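Local coordinates for PCF11 protein (Saccharomyces cerevisiae, PDB 1SZ9), which probably binds the carboxy-terminal domain of RNA polymerase II through its CTD-interacting domain, linking transcription to the processing of mRNA 3' ends, at residues A[14-19]-A[46-51]; A[36-41]-A[76-81]; A[89-94]-A[132-137]. All coordinates share one frame; numbering follows the deposited sequence.

Interaction 1. Residues A[14-19]-A[46-51]; sequences SILEEL and DAIESR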
# COMPACT_ATOMS: atom_id res chain seq x y z
N SER A 14 7.64 -14.70 -1.71
CA SER A 14 9.07 -14.87 -1.45
C SER A 14 9.84 -13.56 -1.61
O SER A 14 10.70 -13.21 -0.80
CB SER A 14 9.62 -15.94 -2.40
OG SER A 14 11.03 -16.01 -2.34
N ILE A 15 9.52 -12.83 -2.67
CA ILE A 15 10.16 -11.56 -2.92
C ILE A 15 9.73 -10.54 -1.85
O ILE A 15 10.55 -9.81 -1.29
CB ILE A 15 9.79 -11.06 -4.33
CG1 ILE A 15 10.43 -11.99 -5.37
CG2 ILE A 15 10.24 -9.61 -4.51
CD1 ILE A 15 10.00 -11.73 -6.80
N LEU A 16 8.44 -10.52 -1.55
CA LEU A 16 7.91 -9.60 -0.56
C LEU A 16 8.62 -9.75 0.79
O LEU A 16 8.86 -8.77 1.50
CB LEU A 16 6.41 -9.85 -0.42
CG LEU A 16 5.49 -8.91 0.36
CD1 LEU A 16 5.74 -7.43 0.05
CD2 LEU A 16 4.06 -9.30 -0.00
N GLU A 17 8.97 -10.99 1.14
CA GLU A 17 9.66 -11.28 2.41
C GLU A 17 11.02 -10.59 2.45
O GLU A 17 11.57 -10.38 3.51
CB GLU A 17 9.86 -12.78 2.60
CG GLU A 17 8.58 -13.55 2.79
CD GLU A 17 7.87 -13.20 4.08
OE1 GLU A 17 8.54 -13.15 5.13
OE2 GLU A 17 6.63 -12.97 4.03
N GLU A 18 11.55 -10.25 1.29
CA GLU A 18 12.85 -9.59 1.23
C GLU A 18 12.73 -8.07 1.39
O GLU A 18 13.75 -7.38 1.45
CB GLU A 18 13.55 -9.93 -0.08
CG GLU A 18 14.05 -11.36 -0.20
CD GLU A 18 15.05 -11.71 0.88
OE1 GLU A 18 16.01 -10.93 1.08
OE2 GLU A 18 14.87 -12.75 1.54
N LEU A 19 11.51 -7.55 1.44
CA LEU A 19 11.28 -6.09 1.55
C LEU A 19 11.47 -5.60 2.98
O LEU A 19 10.50 -5.24 3.67
CB LEU A 19 9.86 -5.74 1.11
CG LEU A 19 9.65 -4.73 -0.02
CD1 LEU A 19 8.24 -4.18 0.12
CD2 LEU A 19 10.69 -3.61 -0.01
N ASP A 46 -3.82 -9.68 -0.85
CA ASP A 46 -3.80 -10.28 0.47
C ASP A 46 -2.40 -10.47 1.01
O ASP A 46 -2.16 -10.31 2.20
CB ASP A 46 -4.54 -11.62 0.47
CG ASP A 46 -6.04 -11.44 0.34
OD1 ASP A 46 -6.56 -10.36 0.72
OD2 ASP A 46 -6.70 -12.39 -0.13
N ALA A 47 -1.46 -10.78 0.13
CA ALA A 47 -0.08 -10.95 0.54
C ALA A 47 0.47 -9.61 1.08
O ALA A 47 1.12 -9.57 2.12
CB ALA A 47 0.75 -11.41 -0.65
N ILE A 48 0.19 -8.51 0.38
CA ILE A 48 0.67 -7.21 0.82
C ILE A 48 -0.02 -6.75 2.11
O ILE A 48 0.65 -6.26 3.01
CB ILE A 48 0.52 -6.16 -0.30
CG1 ILE A 48 1.54 -6.45 -1.40
CG2 ILE A 48 0.79 -4.74 0.23
CD1 ILE A 48 1.42 -5.57 -2.59
N GLU A 49 -1.34 -6.90 2.20
CA GLU A 49 -2.06 -6.49 3.40
C GLU A 49 -1.61 -7.33 4.59
O GLU A 49 -1.46 -6.82 5.70
CB GLU A 49 -3.58 -6.60 3.23
CG GLU A 49 -4.12 -5.74 2.08
CD GLU A 49 -5.62 -5.48 2.17
OE1 GLU A 49 -6.34 -6.27 2.81
OE2 GLU A 49 -6.10 -4.48 1.58
N SER A 50 -1.38 -8.62 4.34
CA SER A 50 -0.92 -9.52 5.39
C SER A 50 0.44 -9.06 5.89
O SER A 50 0.67 -8.96 7.10
CB SER A 50 -0.85 -10.97 4.85
OG SER A 50 -0.29 -11.83 5.82
N ARG A 51 1.37 -8.77 4.96
CA ARG A 51 2.69 -8.28 5.36
C ARG A 51 2.59 -6.99 6.18
O ARG A 51 3.22 -6.85 7.23
CB ARG A 51 3.62 -8.06 4.14
CG ARG A 51 4.78 -7.11 4.46
CD ARG A 51 6.19 -7.51 4.01
NE ARG A 51 6.72 -8.64 4.75
CZ ARG A 51 7.94 -8.72 5.28
NH1 ARG A 51 8.82 -7.73 5.17
NH2 ARG A 51 8.29 -9.83 5.92
O HOH W 1 10.81 -10.35 6.13
O HOH W 2 7.86 -4.96 4.16

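Interaction 2. Residues A[36-41]-A[76-81]; sequences ENISCA and SPYTIY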
# COMPACT_ATOMS: atom_id res chain seq x y z
N GLU A 36 1.73 -7.98 -14.82
CA GLU A 36 1.70 -9.15 -15.67
C GLU A 36 0.81 -10.30 -15.23
O GLU A 36 0.55 -11.22 -16.00
CB GLU A 36 3.13 -9.67 -15.83
CG GLU A 36 4.01 -8.78 -16.66
CD GLU A 36 5.48 -9.01 -16.38
OE1 GLU A 36 5.86 -10.17 -16.08
OE2 GLU A 36 6.26 -8.04 -16.47
N ASN A 37 0.32 -10.26 -14.00
CA ASN A 37 -0.50 -11.34 -13.52
C ASN A 37 -1.77 -10.86 -12.85
O ASN A 37 -2.11 -11.30 -11.75
CB ASN A 37 0.33 -12.19 -12.55
CG ASN A 37 1.57 -12.76 -13.21
OD1 ASN A 37 1.52 -13.81 -13.83
ND2 ASN A 37 2.70 -12.04 -13.10
N ILE A 38 -2.47 -9.95 -13.51
CA ILE A 38 -3.69 -9.43 -12.95
C ILE A 38 -4.65 -10.54 -12.53
O ILE A 38 -5.46 -10.36 -11.63
CB ILE A 38 -4.38 -8.46 -13.94
CG1 ILE A 38 -3.61 -7.14 -13.95
CG2 ILE A 38 -5.86 -8.26 -13.54
CD1 ILE A 38 -4.21 -6.06 -14.86
N SER A 39 -4.53 -11.70 -13.16
CA SER A 39 -5.40 -12.81 -12.79
C SER A 39 -5.14 -13.25 -11.34
O SER A 39 -5.99 -13.91 -10.73
CB SER A 39 -5.18 -13.99 -13.76
OG SER A 39 -3.81 -14.12 -14.10
N CYS A 40 -3.99 -12.87 -10.79
CA CYS A 40 -3.64 -13.23 -9.40
C CYS A 40 -3.75 -12.03 -8.46
O CYS A 40 -3.29 -12.09 -7.32
CB CYS A 40 -2.19 -13.74 -9.32
SG CYS A 40 -1.83 -15.27 -10.20
N ALA A 41 -4.35 -10.95 -8.96
CA ALA A 41 -4.49 -9.73 -8.18
C ALA A 41 -4.93 -9.90 -6.73
O ALA A 41 -4.29 -9.40 -5.81
CB ALA A 41 -5.43 -8.77 -8.91
N SER A 76 -6.07 -0.16 -11.74
CA SER A 76 -7.08 -1.20 -11.59
C SER A 76 -6.49 -2.57 -11.93
O SER A 76 -5.61 -2.69 -12.76
CB SER A 76 -8.28 -0.92 -12.50
OG SER A 76 -9.33 -1.85 -12.23
N PRO A 77 -6.97 -3.63 -11.27
CA PRO A 77 -8.01 -3.66 -10.23
C PRO A 77 -7.47 -3.44 -8.80
O PRO A 77 -8.22 -3.49 -7.81
CB PRO A 77 -8.59 -5.05 -10.40
CG PRO A 77 -7.36 -5.85 -10.64
CD PRO A 77 -6.57 -5.00 -11.64
N TYR A 78 -6.17 -3.21 -8.71
CA TYR A 78 -5.54 -3.00 -7.41
C TYR A 78 -6.06 -1.78 -6.65
O TYR A 78 -6.30 -1.85 -5.45
CB TYR A 78 -4.02 -2.95 -7.59
CG TYR A 78 -3.48 -4.21 -8.20
CD1 TYR A 78 -3.37 -5.39 -7.45
CD2 TYR A 78 -3.11 -4.25 -9.55
CE1 TYR A 78 -2.91 -6.58 -8.05
CE2 TYR A 78 -2.65 -5.42 -10.15
CZ TYR A 78 -2.56 -6.58 -9.39
OH TYR A 78 -2.11 -7.72 -10.02
N THR A 79 -6.27 -0.66 -7.35
CA THR A 79 -6.79 0.55 -6.73
C THR A 79 -8.15 0.24 -6.09
O THR A 79 -8.50 0.77 -5.03
CB THR A 79 -7.00 1.68 -7.76
OG1 THR A 79 -7.65 1.15 -8.92
CG2 THR A 79 -5.66 2.33 -8.16
N ILE A 80 -8.93 -0.62 -6.75
CA ILE A 80 -10.25 -1.00 -6.27
C ILE A 80 -10.12 -1.96 -5.09
O ILE A 80 -10.70 -1.74 -4.04
CB ILE A 80 -11.08 -1.68 -7.39
CG1 ILE A 80 -11.35 -0.66 -8.51
CG2 ILE A 80 -12.39 -2.21 -6.84
CD1 ILE A 80 -11.95 -1.27 -9.76
N TYR A 81 -9.34 -3.02 -5.27
CA TYR A 81 -9.17 -4.01 -4.22
C TYR A 81 -8.55 -3.49 -2.92
O TYR A 81 -9.06 -3.80 -1.85
CB TYR A 81 -8.34 -5.19 -4.73
CG TYR A 81 -8.98 -5.96 -5.87
CD1 TYR A 81 -10.26 -5.62 -6.36
CD2 TYR A 81 -8.31 -7.02 -6.47
CE1 TYR A 81 -10.84 -6.32 -7.41
CE2 TYR A 81 -8.87 -7.73 -7.53
CZ TYR A 81 -10.14 -7.38 -8.00
OH TYR A 81 -10.68 -8.06 -9.06

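Interaction 3. Residues A[89-94]-A[132-137]; sequences LYKRTY and EQFLIK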
# COMPACT_ATOMS: atom_id res chain seq x y z
N LEU A 89 -6.20 -0.48 7.53
CA LEU A 89 -4.78 -0.82 7.43
C LEU A 89 -3.88 0.39 7.71
O LEU A 89 -2.90 0.29 8.43
CB LEU A 89 -4.45 -1.37 6.03
CG LEU A 89 -4.63 -2.88 5.84
CD1 LEU A 89 -4.39 -3.26 4.38
CD2 LEU A 89 -3.66 -3.62 6.76
N TYR A 90 -4.24 1.52 7.12
CA TYR A 90 -3.47 2.73 7.28
C TYR A 90 -3.46 3.21 8.73
O TYR A 90 -2.40 3.47 9.29
CB TYR A 90 -4.04 3.82 6.36
CG TYR A 90 -3.24 5.12 6.39
CD1 TYR A 90 -3.38 6.02 7.45
CD2 TYR A 90 -2.35 5.43 5.38
CE1 TYR A 90 -2.64 7.21 7.48
CE2 TYR A 90 -1.61 6.60 5.40
CZ TYR A 90 -1.76 7.49 6.45
OH TYR A 90 -1.04 8.66 6.47
N LYS A 91 -4.65 3.34 9.31
CA LYS A 91 -4.80 3.78 10.68
C LYS A 91 -4.07 2.86 11.67
O LYS A 91 -3.37 3.33 12.55
CB LYS A 91 -6.29 3.83 11.04
CG LYS A 91 -6.58 4.07 12.53
CD LYS A 91 -8.06 4.37 12.79
CE LYS A 91 -8.32 4.60 14.30
NZ LYS A 91 -9.76 4.96 14.59
N ARG A 92 -4.24 1.55 11.51
CA ARG A 92 -3.58 0.61 12.42
C ARG A 92 -2.07 0.72 12.32
O ARG A 92 -1.38 0.70 13.34
CB ARG A 92 -4.03 -0.83 12.13
CG ARG A 92 -5.42 -1.13 12.68
CD ARG A 92 -6.05 -2.37 12.07
NE ARG A 92 -7.48 -2.44 12.37
CZ ARG A 92 -8.34 -3.27 11.79
NH1 ARG A 92 -7.93 -4.12 10.85
NH2 ARG A 92 -9.62 -3.23 12.12
N THR A 93 -1.56 0.86 11.10
CA THR A 93 -0.12 0.99 10.90
C THR A 93 0.40 2.27 11.54
O THR A 93 1.38 2.26 12.26
CB THR A 93 0.23 0.99 9.39
OG1 THR A 93 -0.18 -0.25 8.83
CG2 THR A 93 1.76 1.17 9.14
N TYR A 94 -0.29 3.37 11.26
CA TYR A 94 0.07 4.68 11.79
C TYR A 94 0.17 4.64 13.32
O TYR A 94 1.09 5.20 13.91
CB TYR A 94 -0.99 5.71 11.36
CG TYR A 94 -0.59 7.14 11.66
CD1 TYR A 94 -0.68 7.65 12.96
CD2 TYR A 94 -0.11 7.99 10.65
CE1 TYR A 94 -0.32 8.97 13.25
CE2 TYR A 94 0.27 9.32 10.94
CZ TYR A 94 0.16 9.79 12.23
OH TYR A 94 0.52 11.08 12.53
N GLU A 132 -8.18 11.03 6.23
CA GLU A 132 -7.97 12.45 6.51
C GLU A 132 -8.53 12.83 7.89
O GLU A 132 -7.88 13.55 8.63
CB GLU A 132 -8.64 13.32 5.46
CG GLU A 132 -8.39 14.80 5.68
CD GLU A 132 -8.91 15.65 4.54
OE1 GLU A 132 -10.12 15.57 4.25
OE2 GLU A 132 -8.10 16.38 3.93
N GLN A 133 -9.74 12.36 8.21
CA GLN A 133 -10.35 12.67 9.50
C GLN A 133 -9.47 12.13 10.62
O GLN A 133 -9.23 12.81 11.61
CB GLN A 133 -11.75 12.06 9.61
CG GLN A 133 -12.65 12.52 8.47
CD GLN A 133 -14.04 11.91 8.53
OE1 GLN A 133 -14.21 10.74 8.90
NE2 GLN A 133 -15.04 12.69 8.13
N PHE A 134 -9.01 10.89 10.47
CA PHE A 134 -8.13 10.28 11.45
C PHE A 134 -6.83 11.11 11.61
O PHE A 134 -6.39 11.37 12.71
CB PHE A 134 -7.77 8.86 11.01
CG PHE A 134 -6.57 8.29 11.73
CD1 PHE A 134 -6.64 7.93 13.08
CD2 PHE A 134 -5.35 8.15 11.06
CE1 PHE A 134 -5.52 7.44 13.75
CE2 PHE A 134 -4.22 7.66 11.71
CZ PHE A 134 -4.30 7.30 13.06
N LEU A 135 -6.21 11.52 10.50
CA LEU A 135 -4.99 12.31 10.60
C LEU A 135 -5.22 13.63 11.35
O LEU A 135 -4.37 14.08 12.14
CB LEU A 135 -4.40 12.55 9.20
CG LEU A 135 -3.75 11.29 8.57
CD1 LEU A 135 -3.21 11.64 7.20
CD2 LEU A 135 -2.61 10.74 9.47
N ILE A 136 -6.36 14.27 11.08
CA ILE A 136 -6.72 15.51 11.78
C ILE A 136 -6.82 15.21 13.29
O ILE A 136 -6.28 15.93 14.12
CB ILE A 136 -8.06 16.05 11.26
CG1 ILE A 136 -7.87 16.63 9.86
CG2 ILE A 136 -8.61 17.12 12.21
CD1 ILE A 136 -9.19 16.98 9.16
N LYS A 137 -7.49 14.12 13.65
CA LYS A 137 -7.62 13.74 15.07
C LYS A 137 -6.30 13.29 15.68
O LYS A 137 -6.23 13.04 16.88
CB LYS A 137 -8.66 12.62 15.26
CG LYS A 137 -10.10 13.07 15.12
CD LYS A 137 -10.37 14.29 16.03
CE LYS A 137 -11.67 15.01 15.67
NZ LYS A 137 -11.62 16.41 16.16

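Interaction 1. Residues A[14-19]-A[46-51]
Arg-51 and Leu-16 each set CG trans to the backbone N (chi1 159° and -170°), so that both side chains enter the seam between helices 41-54 and 3-16 and slide past one another in opposite directions. The arginine bends at chi2 and chi3, lays CD against Leu-16 CG at 4.0 Å and carries its guanidinium beyond the leucine to the type I turn formed by Leu-16 to Leu-19. Leu-16 runs the other way: its CD2 lies 3.6 Å from Ala-47 O and meets Ala-47 CB at 4.0 Å, with Ile-48 CG1 alongside. Leu-67 and Ile-70 of helix 57-73 also touch Ile-48.

One face of the guanidinium sits over the turn, with Leu-16 O above it near the rim and Glu-17 CA over the same face. Glu-17 starts out away from helix 41-54, but its chain curls back at chi2 and brings OE1 to 3.4 Å from Arg-51 NH2, a long salt bridge in which carboxylate and guanidinium planes stand 80° apart. Two waters tie the same cation to the backbone. One takes a hydrogen from Arg-51 NH2 at 2.6 Å and gives one to Glu-17 O at 2.7 Å. The second lies at the edge of the guanidinium, in its plane, accepting from Arg-51 NH1 at 3.1 Å and donating to Leu-19 O at 2.7 Å. Gln-59 OE1 adds a weak bond to NH1.

The contact thus joins an apolar leucine contact to a water-linked charge: the arginine is held by the Glu-17 carboxylate and by two waters that relay it to the Glu-17 and Leu-19 carbonyls, and its positive charge, beside the C-terminal end of helix 3-16, is likely to be favourable to the carbonyls gathered there.

Interaction 2. Residues A[36-41]-A[76-81]
Ala-41 pushes its methyl group into a corner formed by two tyrosine rings and a proline. Its CB lies 3.4 Å from Tyr-78 CE1 and 3.8 Å from Tyr-81 CE2, meeting both rings obliquely, while Pro-77 CG closes the corner at 3.9 Å. Next to it, Ile-38 crosses the proline at a slant, with CG2 3.8 Å from Pro-77 CD and CD1 also against that carbon; its CG1 reaches Tyr-78 CE2. The peptide bond before Pro-77 is cis. Tyr-78 leaves its backbone with CG opposite the carbonyl carbon (chi1 -59°), which takes the ring across to the turn between helices 24-36 and 41-54. Here the hydroxyl passes close to Ala-41 CA and hydrogen-bonds to Ala-34 O, near the end of helix 24-36. Phe-44 and Val-45 of helix 41-54 also touch this ring. Within its own segment, Tyr-81 places one face over Pro-77 O, the carbonyl that accepts the Tyr-81 N hydrogen in the first turn of helix 78-83. The junction between the two segments therefore holds mainly by apolar contacts, with no hydrogen bond across it, and the polar tip of buried Tyr-78 is satisfied by a backbone carbonyl just outside.

Interaction 3. Residues A[89-94]-A[132-137]
Helices 86-95 and 125-137 run nearly parallel, their short segments 22° apart in direction with axes 10.8 Å from each other at closest, and Lys-91 and Phe-134 have the nearest CA atoms. Phe-134 bridges the distance: with CG trans to its backbone N (chi1 163°), the ring reaches between Lys-91 and Tyr-94. The extended Lys-91 chain lies over one face, its CG 3.9 Å from the ring centroid in a CH-pi contact. Toward Tyr-94 the phenylalanine turns its edge, making an offset edge-to-face pair with centroids 5.3 Å apart and planes at 90°. An alanine here would be likely to leave a gap between the helices, with the Lys-91 methylenes and the Tyr-94 face deprived of their aromatic partner. Leu-135 fills the neighbouring place: CD2 presses on Tyr-94 CE2 at 3.5 Å and lies at the edge of the Tyr-90 ring, while CD1 approaches Tyr-90 OH at 3.8 Å. That hydroxyl has a weak hydrogen bond to Leu-105 O, and Phe-109 touches both Tyr-90 and Leu-135. Two helices next but one in the chain, lying side by side with helix 99-112 packed on both, are characteristic of the ARM-like all-helical superhelix of CID domains.

Interactions 1 and 2 share helix 41-54: residues 46-51 belong to it and 36-41 lead into it. Their segments alternate along the chain; the centres lie 15 Å apart, the nearest atoms about 5 Å, without touching. Interaction 3 follows both in sequence. Its centre is 22 Å from that of interaction 1, yet the two meet where Glu-49 CD packs 3.4 Å from Leu-89 CD1, joining helix 41-54 to helix 86-95. Interactions 2 and 3 occupy opposite sides of the chain's centre, 25 Å apart between centres, although helices 78-83 and 86-95 are consecutive. The three contacts thus lie along one all-helical array, consistent with a superhelical CTD-binding domain.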